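PDB 4KSA: malonyl-CoA decarboxylase from Rhodopseudomonas palustris, which probably catalyses the decarboxylation of malonyl-CoA to acetyl-CoA. Local coordinates for residues E9-G12 and G13-S17; W180-A184 and N185-K189; W167-R170 and G171-V174. All coordinates share one frame; numbering follows the deposited sequence.

Interaction 1 (E9-G12 and G13-S17)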
ATOM      1  N   GLU A   9       2.567  -8.828   3.276  1.00 70.22           N
ATOM      2  CA  GLU A   9       1.672  -7.960   2.520  1.00 70.43           C
ATOM      3  C   GLU A   9       0.653  -7.487   3.549  1.00 68.99           C
ATOM      4  O   GLU A   9       0.506  -6.286   3.791  1.00 68.45           O
ATOM      5  CB  GLU A   9       0.954  -8.749   1.414  1.00 73.10           C
ATOM      6  CG  GLU A   9       1.829  -9.126   0.218  1.00 78.68           C
ATOM      7  CD  GLU A   9       1.210 -10.223  -0.662  1.00 81.95           C
ATOM      8  OE1 GLU A   9      -0.015 -10.174  -0.927  1.00 83.08           O
ATOM      9  OE2 GLU A   9       1.957 -11.128  -1.103  1.00 82.59           O
ATOM     10  N   PHE A  10      -0.021  -8.452   4.176  1.00 67.36           N
ATOM     11  CA  PHE A  10      -1.026  -8.160   5.181  1.00 66.24           C
ATOM     12  C   PHE A  10      -0.524  -7.242   6.288  1.00 65.70           C
ATOM     13  O   PHE A  10      -1.072  -6.161   6.485  1.00 67.27           O
ATOM     14  CB  PHE A  10      -1.560  -9.439   5.810  1.00 68.51           C
ATOM     15  CG  PHE A  10      -2.762  -9.208   6.671  1.00 71.98           C
ATOM     16  CD1 PHE A  10      -3.977  -8.830   6.098  1.00 72.64           C
ATOM     17  CD2 PHE A  10      -2.676  -9.306   8.057  1.00 72.58           C
ATOM     18  CE1 PHE A  10      -5.087  -8.548   6.890  1.00 73.58           C
ATOM     19  CE2 PHE A  10      -3.782  -9.027   8.862  1.00 73.85           C
ATOM     20  CZ  PHE A  10      -4.990  -8.647   8.276  1.00 73.98           C
ATOM     21  N   LEU A  11       0.508  -7.663   7.017  1.00 63.85           N
ATOM     22  CA  LEU A  11       1.049  -6.835   8.096  1.00 62.69           C
ATOM     23  C   LEU A  11       1.416  -5.417   7.640  1.00 61.05           C
ATOM     24  O   LEU A  11       1.119  -4.441   8.332  1.00 59.70           O
ATOM     25  CB  LEU A  11       2.268  -7.510   8.742  1.00 63.15           C
ATOM     26  CG  LEU A  11       1.984  -8.717   9.651  1.00 63.52           C
ATOM     27  CD1 LEU A  11       3.298  -9.258  10.202  1.00 62.95           C
ATOM     28  CD2 LEU A  11       1.053  -8.306  10.792  1.00 62.03           C
ATOM     29  N   GLY A  12       2.059  -5.302   6.482  1.00 60.02           N
ATOM     30  CA  GLY A  12       2.425  -3.990   5.984  1.00 56.91           C
ATOM     31  C   GLY A  12       1.188  -3.126   5.867  1.00 56.31           C
ATOM     32  O   GLY A  12       1.176  -1.971   6.320  1.00 53.50           O
ATOM     33  N   GLY A  13       0.139  -3.704   5.273  1.00 54.86           N
ATOM     34  CA  GLY A  13      -1.120  -2.995   5.096  1.00 54.25           C
ATOM     35  C   GLY A  13      -1.739  -2.481   6.387  1.00 55.43           C
ATOM     36  O   GLY A  13      -1.950  -1.276   6.546  1.00 54.90           O
ATOM     37  N   LEU A  14      -2.031  -3.399   7.307  1.00 55.58           N
ATOM     38  CA  LEU A  14      -2.621  -3.051   8.594  1.00 56.75           C
ATOM     39  C   LEU A  14      -1.801  -1.985   9.289  1.00 57.80           C
ATOM     40  O   LEU A  14      -2.346  -1.053   9.868  1.00 57.47           O
ATOM     41  CB  LEU A  14      -2.701  -4.283   9.501  1.00 57.17           C
ATOM     42  CG  LEU A  14      -4.075  -4.876   9.801  1.00 55.85           C
ATOM     43  CD1 LEU A  14      -4.777  -5.250   8.501  1.00 57.28           C
ATOM     44  CD2 LEU A  14      -3.911  -6.085  10.686  1.00 54.46           C
ATOM     45  N   PHE A  15      -0.483  -2.132   9.236  1.00 60.25           N
ATOM     46  CA  PHE A  15       0.396  -1.167   9.869  1.00 62.70           C
ATOM     47  C   PHE A  15       0.214   0.216   9.261  1.00 64.43           C
ATOM     48  O   PHE A  15       0.239   1.208   9.982  1.00 65.99           O
ATOM     49  CB  PHE A  15       1.863  -1.611   9.766  1.00 63.18           C
ATOM     50  CG  PHE A  15       2.221  -2.764  10.681  1.00 64.94           C
ATOM     51  CD1 PHE A  15       1.412  -3.084  11.784  1.00 64.63           C
ATOM     52  CD2 PHE A  15       3.370  -3.526  10.449  1.00 64.58           C
ATOM     53  CE1 PHE A  15       1.738  -4.144  12.636  1.00 62.91           C
ATOM     54  CE2 PHE A  15       3.704  -4.590  11.299  1.00 64.66           C
ATOM     55  CZ  PHE A  15       2.883  -4.897  12.392  1.00 64.74           C
ATOM     56  N   ASN A  16       0.011   0.283   7.946  1.00 65.48           N
ATOM     57  CA  ASN A  16      -0.183   1.566   7.265  1.00 66.30           C
ATOM     58  C   ASN A  16      -1.440   2.265   7.768  1.00 65.10           C
ATOM     59  O   ASN A  16      -1.496   3.488   7.850  1.00 64.21           O
ATOM     60  CB  ASN A  16      -0.280   1.361   5.748  1.00 69.94           C
ATOM     61  CG  ASN A  16       0.984   0.736   5.157  1.00 73.34           C
ATOM     62  OD1 ASN A  16       1.106   0.587   3.937  1.00 73.70           O
ATOM     63  ND2 ASN A  16       1.926   0.366   6.024  1.00 74.53           N
ATOM     64  N   SER A  17      -2.456   1.477   8.092  1.00 64.78           N
ATOM     65  CA  SER A  17      -3.698   2.018   8.622  1.00 65.39           C
ATOM     66  C   SER A  17      -3.427   2.601  10.016  1.00 66.26           C
ATOM     67  O   SER A  17      -3.806   3.733  10.313  1.00 65.54           O
ATOM     68  CB  SER A  17      -4.750   0.906   8.723  1.00 64.94           C
ATOM     69  OG  SER A  17      -5.011   0.333   7.455  1.00 62.13           O
TER

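Interaction 2 (W180-A184 and N185-K189)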
ATOM      1  N   TRP A 180      16.478  10.015   1.695  1.00 35.53           N
ATOM      2  CA  TRP A 180      15.789  11.224   1.283  1.00 36.18           C
ATOM      3  C   TRP A 180      14.336  10.976   0.855  1.00 35.58           C
ATOM      4  O   TRP A 180      13.541  11.927   0.745  1.00 34.85           O
ATOM      5  CB  TRP A 180      16.566  11.912   0.147  1.00 39.37           C
ATOM      6  CG  TRP A 180      16.307  13.382   0.065  1.00 41.98           C
ATOM      7  CD1 TRP A 180      15.901  14.088  -1.030  1.00 43.56           C
ATOM      8  CD2 TRP A 180      16.408  14.326   1.137  1.00 43.08           C
ATOM      9  NE1 TRP A 180      15.739  15.418  -0.705  1.00 44.90           N
ATOM     10  CE2 TRP A 180      16.045  15.591   0.619  1.00 43.77           C
ATOM     11  CE3 TRP A 180      16.771  14.225   2.487  1.00 42.36           C
ATOM     12  CZ2 TRP A 180      16.033  16.747   1.403  1.00 44.24           C
ATOM     13  CZ3 TRP A 180      16.759  15.374   3.267  1.00 43.75           C
ATOM     14  CH2 TRP A 180      16.393  16.621   2.722  1.00 44.16           C
ATOM     15  N   THR A 181      13.977   9.719   0.606  1.00 32.43           N
ATOM     16  CA  THR A 181      12.597   9.446   0.249  1.00 33.66           C
ATOM     17  C   THR A 181      11.816   9.101   1.498  1.00 34.62           C
ATOM     18  O   THR A 181      10.617   8.802   1.419  1.00 37.49           O
ATOM     19  CB  THR A 181      12.412   8.288  -0.730  1.00 31.51           C
ATOM     20  OG1 THR A 181      12.568   7.046  -0.042  1.00 32.87           O
ATOM     21  CG2 THR A 181      13.382   8.397  -1.838  1.00 30.24           C
ATOM     22  N   THR A 182      12.489   9.122   2.647  1.00 33.35           N
ATOM     23  CA  THR A 182      11.818   8.840   3.912  1.00 32.55           C
ATOM     24  C   THR A 182      10.998  10.074   4.275  1.00 30.10           C
ATOM     25  O   THR A 182      11.371  11.184   3.919  1.00 29.36           O
ATOM     26  CB  THR A 182      12.855   8.530   5.045  1.00 34.80           C
ATOM     27  OG1 THR A 182      13.271   7.160   4.958  1.00 35.21           O
ATOM     28  CG2 THR A 182      12.256   8.810   6.445  1.00 33.81           C
ATOM     29  N   PRO A 183       9.856   9.890   4.962  1.00 30.79           N
ATOM     30  CA  PRO A 183       9.014  11.030   5.357  1.00 31.37           C
ATOM     31  C   PRO A 183       9.771  12.043   6.219  1.00 31.52           C
ATOM     32  O   PRO A 183      10.494  11.668   7.135  1.00 31.55           O
ATOM     33  CB  PRO A 183       7.869  10.360   6.121  1.00 28.77           C
ATOM     34  CG  PRO A 183       7.728   9.057   5.427  1.00 26.10           C
ATOM     35  CD  PRO A 183       9.155   8.615   5.223  1.00 29.75           C
ATOM     36  N   ALA A 184       9.594  13.322   5.920  1.00 33.53           N
ATOM     37  CA  ALA A 184      10.241  14.396   6.669  1.00 36.45           C
ATOM     38  C   ALA A 184      10.081  14.268   8.191  1.00 39.09           C
ATOM     39  O   ALA A 184      11.063  14.376   8.932  1.00 40.41           O
ATOM     40  CB  ALA A 184       9.692  15.731   6.224  1.00 37.37           C
ATOM     41  N   ASN A 185       8.851  14.049   8.662  1.00 38.99           N
ATOM     42  CA  ASN A 185       8.632  13.931  10.097  1.00 37.26           C
ATOM     43  C   ASN A 185       9.542  12.872  10.724  1.00 37.12           C
ATOM     44  O   ASN A 185      10.005  13.031  11.852  1.00 36.36           O
ATOM     45  CB  ASN A 185       7.155  13.661  10.404  1.00 35.28           C
ATOM     46  CG  ASN A 185       6.738  12.225  10.155  1.00 38.88           C
ATOM     47  OD1 ASN A 185       6.844  11.705   9.039  1.00 39.96           O
ATOM     48  ND2 ASN A 185       6.232  11.577  11.202  1.00 37.21           N
ATOM     49  N   ILE A 186       9.813  11.796   9.995  1.00 36.62           N
ATOM     50  CA  ILE A 186      10.713  10.781  10.531  1.00 36.51           C
ATOM     51  C   ILE A 186      12.141  11.315  10.404  1.00 38.67           C
ATOM     52  O   ILE A 186      12.944  11.163  11.314  1.00 38.73           O
ATOM     53  CB  ILE A 186      10.613   9.446   9.768  1.00 32.85           C
ATOM     54  CG1 ILE A 186       9.248   8.787  10.043  1.00 31.07           C
ATOM     55  CG2 ILE A 186      11.775   8.537  10.161  1.00 26.33           C
ATOM     56  CD1 ILE A 186       8.920   7.583   9.155  1.00 22.92           C
ATOM     57  N   LEU A 187      12.453  11.959   9.283  1.00 40.01           N
ATOM     58  CA  LEU A 187      13.793  12.497   9.103  1.00 42.19           C
ATOM     59  C   LEU A 187      14.111  13.555  10.142  1.00 42.96           C
ATOM     60  O   LEU A 187      15.257  13.702  10.550  1.00 43.57           O
ATOM     61  CB  LEU A 187      13.972  13.079   7.694  1.00 39.69           C
ATOM     62  CG  LEU A 187      14.138  12.002   6.615  1.00 40.44           C
ATOM     63  CD1 LEU A 187      14.388  12.687   5.314  1.00 40.54           C
ATOM     64  CD2 LEU A 187      15.293  11.050   6.934  1.00 37.23           C
ATOM     65  N   GLU A 188      13.091  14.279  10.575  1.00 44.55           N
ATOM     66  CA  GLU A 188      13.266  15.331  11.569  1.00 47.14           C
ATOM     67  C   GLU A 188      13.769  14.714  12.869  1.00 47.85           C
ATOM     68  O   GLU A 188      14.715  15.210  13.478  1.00 47.83           O
ATOM     69  CB  GLU A 188      11.937  16.054  11.787  1.00 49.06           C
ATOM     70  CG  GLU A 188      11.989  17.284  12.669  1.00 50.25           C
ATOM     71  CD  GLU A 188      10.750  18.167  12.493  1.00 53.69           C
ATOM     72  OE1 GLU A 188      10.843  19.195  11.778  1.00 56.17           O
ATOM     73  OE2 GLU A 188       9.683  17.830  13.054  1.00 52.83           O
ATOM     74  N   LYS A 189      13.139  13.623  13.288  1.00 48.51           N
ATOM     75  CA  LYS A 189      13.551  12.938  14.500  1.00 48.22           C
ATOM     76  C   LYS A 189      14.985  12.452  14.327  1.00 51.74           C
ATOM     77  O   LYS A 189      15.786  12.555  15.245  1.00 53.03           O
ATOM     78  CB  LYS A 189      12.645  11.741  14.780  1.00 42.89           C
ATOM     79  CG  LYS A 189      11.167  12.051  14.933  1.00 39.67           C
ATOM     80  CD  LYS A 189      10.381  10.752  15.045  1.00 40.09           C
ATOM     81  CE  LYS A 189       8.885  10.959  14.949  1.00 41.58           C
ATOM     82  NZ  LYS A 189       8.262  11.575  16.158  1.00 43.83           N
TER

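Interaction 3 (W167-R170 and G171-V174)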
ATOM      1  N   TRP A 167       4.244  -5.737  25.004  1.00 41.03           N
ATOM      2  CA  TRP A 167       3.742  -4.874  23.944  1.00 41.25           C
ATOM      3  C   TRP A 167       4.670  -4.771  22.745  1.00 40.87           C
ATOM      4  O   TRP A 167       4.211  -4.791  21.608  1.00 41.97           O
ATOM      5  CB  TRP A 167       3.487  -3.457  24.452  1.00 40.85           C
ATOM      6  CG  TRP A 167       2.547  -3.369  25.581  1.00 38.29           C
ATOM      7  CD1 TRP A 167       1.724  -4.346  26.045  1.00 37.85           C
ATOM      8  CD2 TRP A 167       2.358  -2.237  26.431  1.00 37.52           C
ATOM      9  NE1 TRP A 167       1.036  -3.896  27.142  1.00 37.91           N
ATOM     10  CE2 TRP A 167       1.408  -2.603  27.400  1.00 37.33           C
ATOM     11  CE3 TRP A 167       2.902  -0.944  26.464  1.00 37.68           C
ATOM     12  CZ2 TRP A 167       0.990  -1.724  28.404  1.00 39.75           C
ATOM     13  CZ3 TRP A 167       2.493  -0.074  27.455  1.00 37.83           C
ATOM     14  CH2 TRP A 167       1.542  -0.466  28.416  1.00 39.09           C
ATOM     15  N   PHE A 168       5.966  -4.623  22.988  1.00 38.89           N
ATOM     16  CA  PHE A 168       6.889  -4.511  21.880  1.00 36.34           C
ATOM     17  C   PHE A 168       7.393  -5.861  21.437  1.00 35.82           C
ATOM     18  O   PHE A 168       8.580  -6.144  21.541  1.00 39.12           O
ATOM     19  CB  PHE A 168       8.078  -3.616  22.231  1.00 33.19           C
ATOM     20  CG  PHE A 168       7.713  -2.173  22.454  1.00 31.81           C
ATOM     21  CD1 PHE A 168       7.353  -1.719  23.717  1.00 30.90           C
ATOM     22  CD2 PHE A 168       7.722  -1.268  21.403  1.00 30.73           C
ATOM     23  CE1 PHE A 168       7.014  -0.398  23.926  1.00 26.51           C
ATOM     24  CE2 PHE A 168       7.379   0.067  21.608  1.00 26.84           C
ATOM     25  CZ  PHE A 168       7.027   0.495  22.865  1.00 28.25           C
ATOM     26  N   ASN A 169       6.487  -6.691  20.939  1.00 35.12           N
ATOM     27  CA  ASN A 169       6.835  -8.017  20.439  1.00 36.19           C
ATOM     28  C   ASN A 169       7.729  -7.900  19.196  1.00 36.72           C
ATOM     29  O   ASN A 169       7.432  -7.118  18.289  1.00 36.67           O
ATOM     30  CB  ASN A 169       5.561  -8.793  20.077  1.00 38.00           C
ATOM     31  CG  ASN A 169       4.736  -8.112  18.978  1.00 40.64           C
ATOM     32  OD1 ASN A 169       4.010  -8.778  18.235  1.00 41.78           O
ATOM     33  ND2 ASN A 169       4.838  -6.784  18.881  1.00 38.40           N
ATOM     34  N   ARG A 170       8.812  -8.675  19.143  1.00 37.07           N
ATOM     35  CA  ARG A 170       9.720  -8.613  17.991  1.00 37.08           C
ATOM     36  C   ARG A 170       9.043  -8.939  16.653  1.00 36.60           C
ATOM     37  O   ARG A 170       9.468  -8.460  15.603  1.00 36.26           O
ATOM     38  CB  ARG A 170      10.919  -9.541  18.194  1.00 37.62           C
ATOM     39  CG  ARG A 170      10.566 -11.000  18.371  1.00 42.56           C
ATOM     40  CD  ARG A 170      11.794 -11.868  18.132  1.00 47.57           C
ATOM     41  NE  ARG A 170      12.060 -12.748  19.264  1.00 53.85           N
ATOM     42  CZ  ARG A 170      11.832 -14.055  19.273  1.00 57.50           C
ATOM     43  NH1 ARG A 170      11.333 -14.659  18.195  1.00 59.20           N
ATOM     44  NH2 ARG A 170      12.085 -14.757  20.374  1.00 59.61           N
ATOM     45  N   GLY A 171       7.983  -9.738  16.692  1.00 37.61           N
ATOM     46  CA  GLY A 171       7.270 -10.092  15.473  1.00 37.44           C
ATOM     47  C   GLY A 171       6.791  -8.930  14.611  1.00 37.36           C
ATOM     48  O   GLY A 171       6.690  -9.060  13.394  1.00 36.12           O
ATOM     49  N   PHE A 172       6.481  -7.788  15.217  1.00 38.12           N
ATOM     50  CA  PHE A 172       6.011  -6.653  14.426  1.00 37.40           C
ATOM     51  C   PHE A 172       7.095  -5.645  14.188  1.00 37.22           C
ATOM     52  O   PHE A 172       6.811  -4.548  13.707  1.00 39.30           O
ATOM     53  CB  PHE A 172       4.827  -5.935  15.083  1.00 36.25           C
ATOM     54  CG  PHE A 172       3.602  -6.787  15.231  1.00 38.21           C
ATOM     55  CD1 PHE A 172       3.489  -7.998  14.544  1.00 36.90           C
ATOM     56  CD2 PHE A 172       2.558  -6.380  16.065  1.00 36.21           C
ATOM     57  CE1 PHE A 172       2.355  -8.794  14.689  1.00 38.99           C
ATOM     58  CE2 PHE A 172       1.429  -7.159  16.219  1.00 37.92           C
ATOM     59  CZ  PHE A 172       1.321  -8.377  15.530  1.00 39.29           C
ATOM     60  N   LEU A 173       8.333  -5.989  14.530  1.00 37.67           N
ATOM     61  CA  LEU A 173       9.431  -5.047  14.317  1.00 36.69           C
ATOM     62  C   LEU A 173       9.708  -5.043  12.819  1.00 35.06           C
ATOM     63  O   LEU A 173       9.783  -6.093  12.199  1.00 36.31           O
ATOM     64  CB  LEU A 173      10.674  -5.472  15.097  1.00 36.96           C
ATOM     65  CG  LEU A 173      11.684  -4.326  15.250  1.00 40.65           C
ATOM     66  CD1 LEU A 173      11.148  -3.272  16.206  1.00 39.40           C
ATOM     67  CD2 LEU A 173      12.998  -4.875  15.755  1.00 42.95           C
ATOM     68  N   VAL A 174       9.840  -3.864  12.232  1.00 33.54           N
ATOM     69  CA  VAL A 174      10.069  -3.765  10.802  1.00 32.89           C
ATOM     70  C   VAL A 174      11.261  -2.894  10.478  1.00 33.99           C
ATOM     71  O   VAL A 174      11.425  -1.819  11.050  1.00 34.04           O
ATOM     72  CB  VAL A 174       8.844  -3.192  10.093  1.00 33.78           C
ATOM     73  CG1 VAL A 174       9.181  -2.856   8.647  1.00 33.05           C
ATOM     74  CG2 VAL A 174       7.711  -4.196  10.157  1.00 32.54           C
TER

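Interaction 1 (E9-G12 and G13-S17)
Phe15 packs back along helix 6-22 against Leu11, one turn earlier. From its CB, which lies 3.3 Å from Leu11 O, the side chain runs back toward the preceding turn, with CG anti to its own carbonyl carbon and beside the backbone N (chi1 -73°). CG and CD2 pass over the same carbonyl oxygen, so that Leu11 O sits against one face of the ring, 3.1 Å from Phe15 CG. CE2 then reaches the aliphatic part of Leu11, 4.1 Å from Leu11 CB, and CZ ends beside Leu11 CD2. The two side chains lie side by side and point the same way.

Phe10 and Leu14 form the neighbouring pair. The Phe10 ring has CG anti to the backbone N (chi1 -170°) and stands out from the helix, leaning toward the next turn, so that its far end meets both methyls of Leu14: Leu14 CD1 is 3.4 Å from Phe10 CZ, and Leu14 CD2 is 3.5 Å from Phe10 CE2. Leu14 CD1 approaches the ring obliquely.

Beneath the side chains the backbone makes regular i to i+4 hydrogen bonds. Leu14 N donates to Phe10 O over 3.0 Å and nearly straight, at 167°, while Phe15 N donates to Leu11 O with the donor tilted from the carbonyl plane. Gly12 and Gly13 keep helical backbone angles and add no side chain to either pair.

The hydrophobic side of the helix is used twice. Phe15 sets its ring edge-to-face with Phe172 of the same chain, whereas Phe10 packs on Asp226 and Leu14 on His221 of the second subunit. The chemistry is therefore apolar packing laid over a hydrogen-bonded backbone: Leu11 O accepts the N-H of Phe15, the side chains meet through carbon, and the contact is consistent with helix 6-22 contributing to the subunit interface.

Interaction 2 (W180-A184 and N185-K189)
Pro183 O receives two backbone N-H groups from the first turn of helix 184-193. Leu187 N donates to it over 2.9 Å at 161°, from within the carbonyl plane, and Ile186 N adds a weak, strongly bent bond. Glu188 N donates in turn to Ala184 O. The carboxylate of Glu188 points away from this turn and has its partners in the third subunit, where OE1 forms a salt bridge with Arg206; Trp180 NE1 is hydrogen-bonded to Glu188 of that same subunit.

Round these backbone bonds the side chains pack. The Leu187 chain, with CG beside its backbone N (chi1 -75°), turns back over the loop: its CG is 3.7 Å from Thr182 CG2, and its CD1 lies 4.0 Å from Trp180 CE3, the leucine and the indole crossing at about a right angle. Thr182 CG2 also meets Ile186 CG2 at 3.8 Å, so this one methyl is shared by two helix residues. The Ile186 side chain lies beside the Pro183 ring, its CD1 4.1 Å from Pro183 CD. Trp202 and Leu205 of helix 202-209 also pack on Leu187.

Pro183 occupies the N-cap position, and the arrangement is that of a helix N-terminus entered from a loop: strand 174-178 leads through residues 180-183 into helix 184-193, whose first turn packs on the incoming loop.

Interaction 3 (W167-R170 and G171-V174)
The Asn169 amide stands almost upright on the Phe172 ring, with the two planes 84° apart. Its OD1 leads, 3.4 Å above the ring plane and over the centre, while Asn169 ND2 is nearer the rim, 3.6 Å from Phe172 CD2. The asparagine is brought there by a first torsion that sets CG between the backbone N and the carbonyl carbon (chi1 61°).

The backbone closes the same turn. Phe172 N donates to Asn169 O over 3.3 Å, and Leu173 N to Arg170 O over 2.9 Å; both donors come from above the carbonyl planes. These successive i to i+3 bonds belong to a short 3-10 turn, preceded by an inverse gamma turn centred on Phe168.

Phe172 also packs on Pro222, both of its own chain and of the second subunit. A serine in place of Phe172 would probably leave the Asn169 amide without the surface it stands on and free to turn, and deprive Phe15 of its edge-to-face mate.

The oxygen-over-ring contact is thus a close, non-hydrogen-bonded approach of a polar group to an aromatic face, and the hydrogen bonds across the turn are the two backbone ones.

How the interactions relate
Interactions 1 and 3 form one cluster, whereas interaction 2 stands apart. The centres of interactions 1 and 3 are about 14 Å apart, and they meet where Phe15 CZ lies 3.5 Å from Phe172 CB; Leu11 CD2 on Phe172 CE1 and Phe15 CE2 on Val174 CG2 add to this packing. Both also touch the second subunit. Strand 174-178, outermost in this chain's sheet, connects interaction 3 to interaction 2, whose centre is about 22 Å from that of interaction 3 and 20 Å from that of interaction 1, with nearest atoms about 10 Å away in each case. Interaction 2 faces the third subunit instead. All three lie away from the magnesium-binding residue His162.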